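PDB 3F3X: transcriptional regulator, marR family, putative from Sulfolobus solfataricus, which probably acts as a DNA-binding transcription factor of the MarR family, linked to the activation of transcription in archaea. Local coordinates for residues A[38-41]-A[42-46]; A[49-53]-A[54-58]; A[122-125]-A[126-129]. All blocks are in the same frame, centred on the assembly; numbering follows the deposited sequence.

Contact 1. Residues A[38-41]-A[42-46]; sequences LDFS and ILKAT. With SO4 (sulfate ion), chain B.
F40 and K44 lie one turn apart on helix 37-48, part of the MarR-type helix-turn-helix domain, and their side chains meet beside a bound sulfate. The K44 amide donates to F40 O at 2.9 Å, one of four successive i to i+4 bonds binding residues 38-41 to 42-45. With K44 CG anti to the backbone N (chi1 180°) and every later torsion also near 180°, the chain runs out fully extended. Its CB starts close to the helix carbonyls, 3.6 Å from F40 O. CG then leaves the backbone behind, and CD arrives 4.3 Å from CZ of F40, approaching the ring obliquely. That same CD packs on the anion, 3.2 Å from sulfate O2, and CE lies about equally far from O2 and O4, in van der Waals contact with both. At the tip, NZ makes a 2.8 Å hydrogen bond to sulfate O4. Y60 and R59 of the same chain, with K16 and Q9 of the second subunit, complete the sulfate site, which therefore lies at the dimer interface; the ion itself probably comes from the crystallisation liquor. Cut back to CB by an alanine here, the residue would probably leave sulfate O4 without its lysine partner and F40 CZ without the methylene beside it. On another side of the helix, I42 CD1 comes within 4.2 Å of L38 CG, the two side chains crossing at a slant, and I42 also packs on A70 and L74 of helix 64-76. One carbonyl further along the helix is gripped twice: T46 N at 3.0 Å and T46 OG1 at 2.9 Å both donate to I42 O, from opposite faces of its plane.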
ATOM      1  N   LEU A  38      -9.469  -4.946   5.303  1.00 24.91           N
ATOM      2  CA  LEU A  38     -10.242  -5.372   4.140  1.00 23.71           C
ATOM      3  C   LEU A  38     -11.665  -5.694   4.580  1.00 23.42           C
ATOM      4  O   LEU A  38     -12.617  -5.458   3.836  1.00 23.25           O
ATOM      5  CB  LEU A  38      -9.613  -6.608   3.488  1.00 24.25           C
ATOM      6  CG  LEU A  38     -10.335  -7.110   2.232  1.00 24.37           C
ATOM      7  CD1 LEU A  38     -10.370  -6.004   1.190  1.00 24.86           C
ATOM      8  CD2 LEU A  38      -9.623  -8.339   1.675  1.00 26.40           C
ATOM      9  N   ASP A  39     -11.799  -6.244   5.787  1.00 22.32           N
ATOM     10  CA  ASP A  39     -13.111  -6.577   6.340  1.00 21.91           C
ATOM     11  C   ASP A  39     -13.920  -5.287   6.424  1.00 20.68           C
ATOM     12  O   ASP A  39     -15.098  -5.249   6.058  1.00 20.06           O
ATOM     13  CB  ASP A  39     -12.984  -7.159   7.749  1.00 22.11           C
ATOM     14  CG  ASP A  39     -12.460  -8.583   7.765  1.00 26.01           C
ATOM     15  OD1 ASP A  39     -12.032  -9.021   8.856  1.00 26.85           O
ATOM     16  OD2 ASP A  39     -12.488  -9.268   6.716  1.00 26.94           O
ATOM     17  N   PHE A  40     -13.281  -4.236   6.928  1.00 18.80           N
ATOM     18  CA  PHE A  40     -13.933  -2.941   7.050  1.00 19.37           C
ATOM     19  C   PHE A  40     -14.398  -2.439   5.681  1.00 20.30           C
ATOM     20  O   PHE A  40     -15.520  -1.953   5.538  1.00 19.18           O
ATOM     21  CB  PHE A  40     -12.977  -1.915   7.660  1.00 20.23           C
ATOM     22  CG  PHE A  40     -13.361  -0.493   7.378  1.00 22.36           C
ATOM     23  CD1 PHE A  40     -14.444   0.101   8.028  1.00 20.52           C
ATOM     24  CD2 PHE A  40     -12.661   0.248   6.430  1.00 22.74           C
ATOM     25  CE1 PHE A  40     -14.816   1.416   7.734  1.00 24.32           C
ATOM     26  CE2 PHE A  40     -13.025   1.555   6.131  1.00 23.59           C
ATOM     27  CZ  PHE A  40     -14.104   2.143   6.780  1.00 22.05           C
ATOM     28  N   SER A  41     -13.525  -2.544   4.684  1.00 18.75           N
ATOM     29  CA  SER A  41     -13.858  -2.092   3.334  1.00 20.84           C
ATOM     30  C   SER A  41     -15.070  -2.824   2.756  1.00 19.49           C
ATOM     31  O   SER A  41     -15.949  -2.209   2.144  1.00 20.36           O
ATOM     32  CB  SER A  41     -12.659  -2.284   2.404  1.00 21.98           C
ATOM     33  OG  SER A  41     -11.573  -1.470   2.806  1.00 23.89           O
ATOM     34  N   ILE A  42     -15.110  -4.139   2.943  1.00 18.55           N
ATOM     35  CA  ILE A  42     -16.218  -4.936   2.436  1.00 18.07           C
ATOM     36  C   ILE A  42     -17.513  -4.517   3.121  1.00 18.23           C
ATOM     37  O   ILE A  42     -18.550  -4.365   2.466  1.00 15.63           O
ATOM     38  CB  ILE A  42     -15.958  -6.449   2.653  1.00 19.54           C
ATOM     39  CG1 ILE A  42     -14.790  -6.891   1.760  1.00 20.75           C
ATOM     40  CG2 ILE A  42     -17.222  -7.265   2.345  1.00 18.34           C
ATOM     41  CD1 ILE A  42     -14.345  -8.322   1.992  1.00 22.28           C
ATOM     42  N   LEU A  43     -17.459  -4.324   4.434  1.00 15.90           N
ATOM     43  CA  LEU A  43     -18.646  -3.898   5.160  1.00 16.82           C
ATOM     44  C   LEU A  43     -19.105  -2.527   4.661  1.00 17.23           C
ATOM     45  O   LEU A  43     -20.293  -2.307   4.458  1.00 16.69           O
ATOM     46  CB  LEU A  43     -18.370  -3.845   6.668  1.00 16.99           C
ATOM     47  CG  LEU A  43     -18.165  -5.217   7.326  1.00 19.42           C
ATOM     48  CD1 LEU A  43     -17.827  -5.050   8.805  1.00 21.33           C
ATOM     49  CD2 LEU A  43     -19.430  -6.052   7.178  1.00 21.74           C
ATOM     50  N   LYS A  44     -18.170  -1.609   4.444  1.00 17.56           N
ATOM     51  CA  LYS A  44     -18.558  -0.283   3.972  1.00 19.01           C
ATOM     52  C   LYS A  44     -19.253  -0.337   2.609  1.00 19.87           C
ATOM     53  O   LYS A  44     -20.328   0.240   2.426  1.00 18.99           O
ATOM     54  CB  LYS A  44     -17.343   0.639   3.880  1.00 19.35           C
ATOM     55  CG  LYS A  44     -17.696   2.045   3.377  1.00 19.21           C
ATOM     56  CD  LYS A  44     -16.463   2.923   3.242  1.00 21.03           C
ATOM     57  CE  LYS A  44     -16.829   4.306   2.715  1.00 20.89           C
ATOM     58  NZ  LYS A  44     -15.606   5.120   2.441  1.00 23.91           N
ATOM     59  N   ALA A  45     -18.645  -1.036   1.654  1.00 19.77           N
ATOM     60  CA  ALA A  45     -19.213  -1.137   0.311  1.00 19.59           C
ATOM     61  C   ALA A  45     -20.592  -1.812   0.290  1.00 19.23           C
ATOM     62  O   ALA A  45     -21.501  -1.363  -0.419  1.00 18.16           O
ATOM     63  CB  ALA A  45     -18.252  -1.891  -0.600  1.00 15.76           C
ATOM     64  N   THR A  46     -20.745  -2.895   1.050  1.00 19.15           N
ATOM     65  CA  THR A  46     -22.026  -3.594   1.083  1.00 17.68           C
ATOM     66  C   THR A  46     -23.077  -2.834   1.893  1.00 17.75           C
ATOM     67  O   THR A  46     -24.272  -3.026   1.686  1.00 18.62           O
ATOM     68  CB  THR A  46     -21.885  -5.047   1.630  1.00 17.34           C
ATOM     69  OG1 THR A  46     -21.309  -5.032   2.942  1.00 18.98           O
ATOM     70  CG2 THR A  46     -21.002  -5.887   0.690  1.00 18.56           C
TER
HETATM   71  S   SO4 B 201     -13.973   3.176  -0.208  1.00 27.53           S
HETATM   72  O1  SO4 B 201     -12.604   3.124   0.342  1.00 29.51           O
HETATM   73  O2  SO4 B 201     -14.840   2.257   0.543  1.00 28.59           O
HETATM   74  O3  SO4 B 201     -13.950   2.775  -1.630  1.00 24.43           O
HETATM   75  O4  SO4 B 201     -14.487   4.550  -0.077  1.00 28.54           O

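Contact 2. Residues A[49-53]-A[54-58]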
ATOM      1  N   GLU A  49     -25.049  -0.950  -0.669  1.00 22.02           N
ATOM      2  CA  GLU A  49     -25.987  -1.791  -1.409  1.00 23.49           C
ATOM      3  C   GLU A  49     -25.274  -3.126  -1.617  1.00 21.60           C
ATOM      4  O   GLU A  49     -24.047  -3.191  -1.534  1.00 19.62           O
ATOM      5  CB  GLU A  49     -26.349  -1.168  -2.773  1.00 24.14           C
ATOM      6  CG  GLU A  49     -25.260  -1.286  -3.851  1.00 24.05           C
ATOM      7  CD  GLU A  49     -25.695  -0.699  -5.191  1.00 27.38           C
ATOM      8  OE1 GLU A  49     -25.776   0.541  -5.305  1.00 25.85           O
ATOM      9  OE2 GLU A  49     -25.963  -1.480  -6.129  1.00 27.46           O
ATOM     10  N   PRO A  50     -26.028  -4.211  -1.865  1.00 20.31           N
ATOM     11  CA  PRO A  50     -25.389  -5.514  -2.074  1.00 21.02           C
ATOM     12  C   PRO A  50     -24.379  -5.413  -3.217  1.00 21.76           C
ATOM     13  O   PRO A  50     -24.651  -4.769  -4.226  1.00 23.05           O
ATOM     14  CB  PRO A  50     -26.569  -6.423  -2.407  1.00 21.98           C
ATOM     15  CG  PRO A  50     -27.698  -5.805  -1.601  1.00 22.14           C
ATOM     16  CD  PRO A  50     -27.496  -4.333  -1.895  1.00 22.20           C
ATOM     17  N   ARG A  51     -23.217  -6.040  -3.049  1.00 20.54           N
ATOM     18  CA  ARG A  51     -22.162  -5.977  -4.056  1.00 19.72           C
ATOM     19  C   ARG A  51     -21.690  -7.355  -4.488  1.00 21.20           C
ATOM     20  O   ARG A  51     -21.569  -8.263  -3.662  1.00 19.25           O
ATOM     21  CB  ARG A  51     -20.949  -5.226  -3.501  1.00 19.21           C
ATOM     22  CG  ARG A  51     -21.235  -3.855  -2.907  1.00 17.14           C
ATOM     23  CD  ARG A  51     -21.725  -2.885  -3.966  1.00 18.17           C
ATOM     24  NE  ARG A  51     -21.692  -1.508  -3.485  1.00 18.85           N
ATOM     25  CZ  ARG A  51     -21.937  -0.444  -4.242  1.00 19.12           C
ATOM     26  NH1 ARG A  51     -22.239  -0.591  -5.526  1.00 20.46           N
ATOM     27  NH2 ARG A  51     -21.866   0.767  -3.718  1.00 17.78           N
ATOM     28  N   SER A  52     -21.389  -7.505  -5.776  1.00 20.58           N
ATOM     29  CA  SER A  52     -20.900  -8.784  -6.281  1.00 22.42           C
ATOM     30  C   SER A  52     -19.443  -8.948  -5.852  1.00 23.34           C
ATOM     31  O   SER A  52     -18.777  -7.968  -5.503  1.00 20.71           O
ATOM     32  CB  SER A  52     -20.991  -8.840  -7.812  1.00 21.57           C
ATOM     33  OG  SER A  52     -20.040  -7.982  -8.417  1.00 22.74           O
ATOM     34  N   MET A  53     -18.950 -10.182  -5.886  1.00 23.74           N
ATOM     35  CA  MET A  53     -17.572 -10.465  -5.496  1.00 25.65           C
ATOM     36  C   MET A  53     -16.604  -9.755  -6.434  1.00 24.84           C
ATOM     37  O   MET A  53     -15.553  -9.271  -6.010  1.00 23.25           O
ATOM     38  CB  MET A  53     -17.325 -11.973  -5.518  1.00 27.67           C
ATOM     39  CG  MET A  53     -18.259 -12.759  -4.600  1.00 30.30           C
ATOM     40  SD  MET A  53     -17.929 -12.479  -2.842  1.00 32.83           S
ATOM     41  CE  MET A  53     -16.813 -13.832  -2.498  1.00 33.71           C
ATOM     42  N   VAL A  54     -16.964  -9.698  -7.714  1.00 24.16           N
ATOM     43  CA  VAL A  54     -16.132  -9.030  -8.711  1.00 25.73           C
ATOM     44  C   VAL A  54     -16.087  -7.534  -8.411  1.00 23.88           C
ATOM     45  O   VAL A  54     -15.035  -6.901  -8.500  1.00 23.86           O
ATOM     46  CB  VAL A  54     -16.691  -9.230 -10.143  1.00 27.85           C
ATOM     47  CG1 VAL A  54     -15.920  -8.363 -11.128  1.00 28.75           C
ATOM     48  CG2 VAL A  54     -16.592 -10.695 -10.543  1.00 32.28           C
ATOM     49  N   TYR A  55     -17.237  -6.968  -8.062  1.00 22.21           N
ATOM     50  CA  TYR A  55     -17.300  -5.546  -7.743  1.00 21.61           C
ATOM     51  C   TYR A  55     -16.355  -5.216  -6.594  1.00 21.15           C
ATOM     52  O   TYR A  55     -15.639  -4.219  -6.642  1.00 19.58           O
ATOM     53  CB  TYR A  55     -18.713  -5.139  -7.335  1.00 21.07           C
ATOM     54  CG  TYR A  55     -18.802  -3.703  -6.866  1.00 20.53           C
ATOM     55  CD1 TYR A  55     -19.112  -2.680  -7.756  1.00 21.97           C
ATOM     56  CD2 TYR A  55     -18.555  -3.366  -5.533  1.00 21.55           C
ATOM     57  CE1 TYR A  55     -19.178  -1.354  -7.338  1.00 21.01           C
ATOM     58  CE2 TYR A  55     -18.620  -2.043  -5.100  1.00 18.15           C
ATOM     59  CZ  TYR A  55     -18.931  -1.044  -6.011  1.00 19.96           C
ATOM     60  OH  TYR A  55     -19.001   0.262  -5.594  1.00 20.23           O
ATOM     61  N   LEU A  56     -16.361  -6.054  -5.560  1.00 21.09           N
ATOM     62  CA  LEU A  56     -15.516  -5.820  -4.394  1.00 21.40           C
ATOM     63  C   LEU A  56     -14.024  -5.894  -4.707  1.00 22.38           C
ATOM     64  O   LEU A  56     -13.259  -5.021  -4.303  1.00 22.67           O
ATOM     65  CB  LEU A  56     -15.875  -6.812  -3.278  1.00 20.76           C
ATOM     66  CG  LEU A  56     -17.293  -6.621  -2.723  1.00 21.60           C
ATOM     67  CD1 LEU A  56     -17.674  -7.819  -1.861  1.00 22.88           C
ATOM     68  CD2 LEU A  56     -17.368  -5.315  -1.922  1.00 23.12           C
ATOM     69  N   ALA A  57     -13.610  -6.933  -5.423  1.00 23.51           N
ATOM     70  CA  ALA A  57     -12.203  -7.087  -5.781  1.00 24.23           C
ATOM     71  C   ALA A  57     -11.752  -5.895  -6.619  1.00 25.52           C
ATOM     72  O   ALA A  57     -10.644  -5.378  -6.456  1.00 26.24           O
ATOM     73  CB  ALA A  57     -12.007  -8.375  -6.563  1.00 26.50           C
ATOM     74  N   ASN A  58     -12.630  -5.473  -7.520  1.00 24.98           N
ATOM     75  CA  ASN A  58     -12.381  -4.354  -8.420  1.00 27.19           C
ATOM     76  C   ASN A  58     -12.217  -3.024  -7.695  1.00 26.72           C
ATOM     77  O   ASN A  58     -11.308  -2.248  -7.988  1.00 25.18           O
ATOM     78  CB  ASN A  58     -13.543  -4.243  -9.403  1.00 31.76           C
ATOM     79  CG  ASN A  58     -13.092  -4.257 -10.839  1.00 38.28           C
ATOM     80  OD1 ASN A  58     -12.586  -3.259 -11.356  1.00 41.45           O
ATOM     81  ND2 ASN A  58     -13.263  -5.399 -11.496  1.00 41.55           N
TER
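R51 lays its side chain across Y55, with aliphatic carbons over one half of the ring and the guanidinium over the phenol end. CD makes a CH-pi contact, 3.8 Å from the centroid of the Y55 ring and 29° off its normal. The guanidinium continues almost parallel to the ring, the two planes only 4° apart, so Y55 OH sits 3.2 Å above the middle of the cationic group. The contact is one of flat overlap, not a hydrogen bond: neither NH1 nor NH2 has the angle for one, and Y55 OH instead accepts from R59 NH1. On the opposite guanidinium face lies E49 CG, 3.4 Å above the plane, leaving the group sandwiched flat between a methylene and a phenol oxygen. E49 OE1 adds a long, weak charge pairing to NH1, whereas the stronger salt bridge runs from NH2 to E48. Nearer the backbone, R51 CB touches L56 CD2 at 3.9 Å.

S52 is the N-cap of the helix that follows. Its OG is turned between the backbone N and the carbonyl carbon (chi1 71°), which brings it 3.0 Å from Y55 N, whose hydrogen it accepts. S52 O meanwhile takes the L56 amide at 3.1 Å, and M53 O takes that of A57, so the bonding of the first turn passes from cap to regular helix. S52 OG also lies 3.3 Å from Y55 CB, at the root of the ring and on the same side of its plane as R51.

The contact forms the turn from strand 51-52 into helix 53-60. R51 pairs with V94 of strand 92-96, M53 packs on V92 and V94 of the same strand, and L56 packs on A45 of helix 37-48 and on I67 of helix 64-76.

Contact 3. Residues A[122-125]-A[126-129]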
ATOM      1  N   VAL A 122      -2.308  17.745   9.810  1.00 44.17           N
ATOM      2  CA  VAL A 122      -2.157  17.748   8.358  1.00 43.72           C
ATOM      3  C   VAL A 122      -3.204  18.653   7.717  1.00 43.27           C
ATOM      4  O   VAL A 122      -4.403  18.440   7.884  1.00 42.07           O
ATOM      5  CB  VAL A 122      -2.307  16.330   7.780  1.00 43.04           C
ATOM      6  CG1 VAL A 122      -2.215  16.371   6.260  1.00 44.13           C
ATOM      7  CG2 VAL A 122      -1.231  15.424   8.354  1.00 44.66           C
ATOM      8  N   GLU A 123      -2.743  19.659   6.981  1.00 43.74           N
ATOM      9  CA  GLU A 123      -3.644  20.599   6.319  1.00 45.63           C
ATOM     10  C   GLU A 123      -3.769  20.300   4.826  1.00 44.15           C
ATOM     11  O   GLU A 123      -3.056  19.452   4.287  1.00 42.58           O
ATOM     12  CB  GLU A 123      -3.141  22.034   6.499  1.00 48.77           C
ATOM     13  CG  GLU A 123      -2.912  22.469   7.948  1.00 53.67           C
ATOM     14  CD  GLU A 123      -4.173  22.426   8.789  1.00 56.52           C
ATOM     15  OE1 GLU A 123      -5.266  22.678   8.237  1.00 58.85           O
ATOM     16  OE2 GLU A 123      -4.071  22.157  10.006  1.00 59.09           O
ATOM     17  N   ASN A 124      -4.673  21.012   4.161  1.00 43.91           N
ATOM     18  CA  ASN A 124      -4.901  20.835   2.726  1.00 43.46           C
ATOM     19  C   ASN A 124      -5.325  19.403   2.414  1.00 41.37           C
ATOM     20  O   ASN A 124      -4.879  18.808   1.432  1.00 40.14           O
ATOM     21  CB  ASN A 124      -3.634  21.171   1.935  1.00 46.16           C
ATOM     22  CG  ASN A 124      -3.178  22.608   2.141  1.00 51.59           C
ATOM     23  OD1 ASN A 124      -3.916  23.559   1.858  1.00 53.88           O
ATOM     24  ND2 ASN A 124      -1.954  22.772   2.634  1.00 53.13           N
ATOM     25  N   VAL A 125      -6.196  18.857   3.254  1.00 39.01           N
ATOM     26  CA  VAL A 125      -6.679  17.492   3.069  1.00 37.49           C
ATOM     27  C   VAL A 125      -7.511  17.346   1.794  1.00 37.59           C
ATOM     28  O   VAL A 125      -7.318  16.412   1.017  1.00 36.92           O
ATOM     29  CB  VAL A 125      -7.535  17.048   4.270  1.00 36.89           C
ATOM     30  CG1 VAL A 125      -8.085  15.644   4.031  1.00 35.84           C
ATOM     31  CG2 VAL A 125      -6.697  17.072   5.541  1.00 37.43           C
ATOM     32  N   GLU A 126      -8.437  18.278   1.593  1.00 38.48           N
ATOM     33  CA  GLU A 126      -9.313  18.252   0.427  1.00 39.40           C
ATOM     34  C   GLU A 126      -8.525  18.204  -0.881  1.00 39.69           C
ATOM     35  O   GLU A 126      -8.829  17.400  -1.769  1.00 39.28           O
ATOM     36  CB  GLU A 126     -10.237  19.474   0.445  1.00 41.50           C
ATOM     37  CG  GLU A 126     -11.475  19.380  -0.449  1.00 45.47           C
ATOM     38  CD  GLU A 126     -11.129  19.392  -1.919  1.00 47.59           C
ATOM     39  OE1 GLU A 126     -10.194  20.133  -2.292  1.00 48.26           O
ATOM     40  OE2 GLU A 126     -11.795  18.676  -2.699  1.00 48.21           O
ATOM     41  N   GLU A 127      -7.518  19.063  -1.004  1.00 39.48           N
ATOM     42  CA  GLU A 127      -6.695  19.091  -2.208  1.00 39.72           C
ATOM     43  C   GLU A 127      -5.919  17.786  -2.368  1.00 37.66           C
ATOM     44  O   GLU A 127      -5.772  17.280  -3.479  1.00 35.79           O
ATOM     45  CB  GLU A 127      -5.723  20.273  -2.157  1.00 43.43           C
ATOM     46  CG  GLU A 127      -6.421  21.623  -2.226  1.00 50.76           C
ATOM     47  CD  GLU A 127      -5.469  22.799  -2.103  1.00 55.79           C
ATOM     48  OE1 GLU A 127      -4.230  22.595  -2.126  1.00 57.41           O
ATOM     49  OE2 GLU A 127      -5.965  23.945  -1.994  1.00 56.53           O
ATOM     50  N   LEU A 128      -5.417  17.244  -1.262  1.00 35.06           N
ATOM     51  CA  LEU A 128      -4.672  15.990  -1.311  1.00 34.17           C
ATOM     52  C   LEU A 128      -5.610  14.873  -1.762  1.00 34.19           C
ATOM     53  O   LEU A 128      -5.214  13.981  -2.515  1.00 32.86           O
ATOM     54  CB  LEU A 128      -4.097  15.648   0.067  1.00 33.80           C
ATOM     55  CG  LEU A 128      -3.010  16.571   0.627  1.00 34.74           C
ATOM     56  CD1 LEU A 128      -2.613  16.109   2.027  1.00 34.05           C
ATOM     57  CD2 LEU A 128      -1.800  16.561  -0.303  1.00 35.48           C
ATOM     58  N   LEU A 129      -6.858  14.939  -1.298  1.00 33.43           N
ATOM     59  CA  LEU A 129      -7.864  13.949  -1.636  1.00 33.26           C
ATOM     60  C   LEU A 129      -8.148  13.945  -3.132  1.00 32.72           C
ATOM     61  O   LEU A 129      -8.239  12.873  -3.748  1.00 32.22           O
ATOM     62  CB  LEU A 129      -9.154  14.222  -0.853  1.00 35.20           C
ATOM     63  CG  LEU A 129     -10.237  13.148  -0.927  1.00 36.75           C
ATOM     64  CD1 LEU A 129      -9.654  11.792  -0.531  1.00 36.52           C
ATOM     65  CD2 LEU A 129     -11.374  13.540   0.004  1.00 37.01           C
TER
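The amide of N124 and the carboxylate of E127 lie side by side and point the same way, their planes 22° apart. They approach through oxygens, N124 OD1 being 4.1 Å from E127 OE1, so the pair is a loose neighbourhood of two acceptors. N124 holds the N-cap position of helix 125-138, yet its side chain makes no capping bond; CG beside the backbone N (chi1 -60°) sets the amide alongside E127. The backbone carbonyl does the joining instead. N124 O accepts from L128 N at 3.2 Å and is pressed by L128 CG at 3.0 Å, a tight fit, while V125 O accepts from L129 N at 2.8 Å. L128 CD1 also meets V122 CG1 at 4.3 Å, so the loop before the helix and its first turn share an apolar contact.

This helix start, within a predicted coiled coil, meets the second subunit, where L128 packs on L128 and V122 on I135. The chemistry is mixed: V122 and L128 give the subunit contact an apolar part, while E127 meets E127 of the second subunit; the acids E126, E127 and E130 probably make the helix start negative.

Contacts 1 and 2 are neighbours in the helix-turn-helix region, their centres about 10 Å apart. They touch directly: A45 O of contact 1 probably accepts a hydrogen bond from R51 NE of contact 2 at 3.1 Å, and A45 CB packs on L56 CD2 at 3.8 Å. Contact 3 stands apart, with centres about 24 Å from contact 1 and about 29 Å from contact 2, across the centre of the chain from the latter. What unites contacts 1 and 3 is the second subunit, met by the former around the sulfate and by the latter through the loop before the C-terminal helix and the start of that helix. Contact 2 touches no other chain of the assembly.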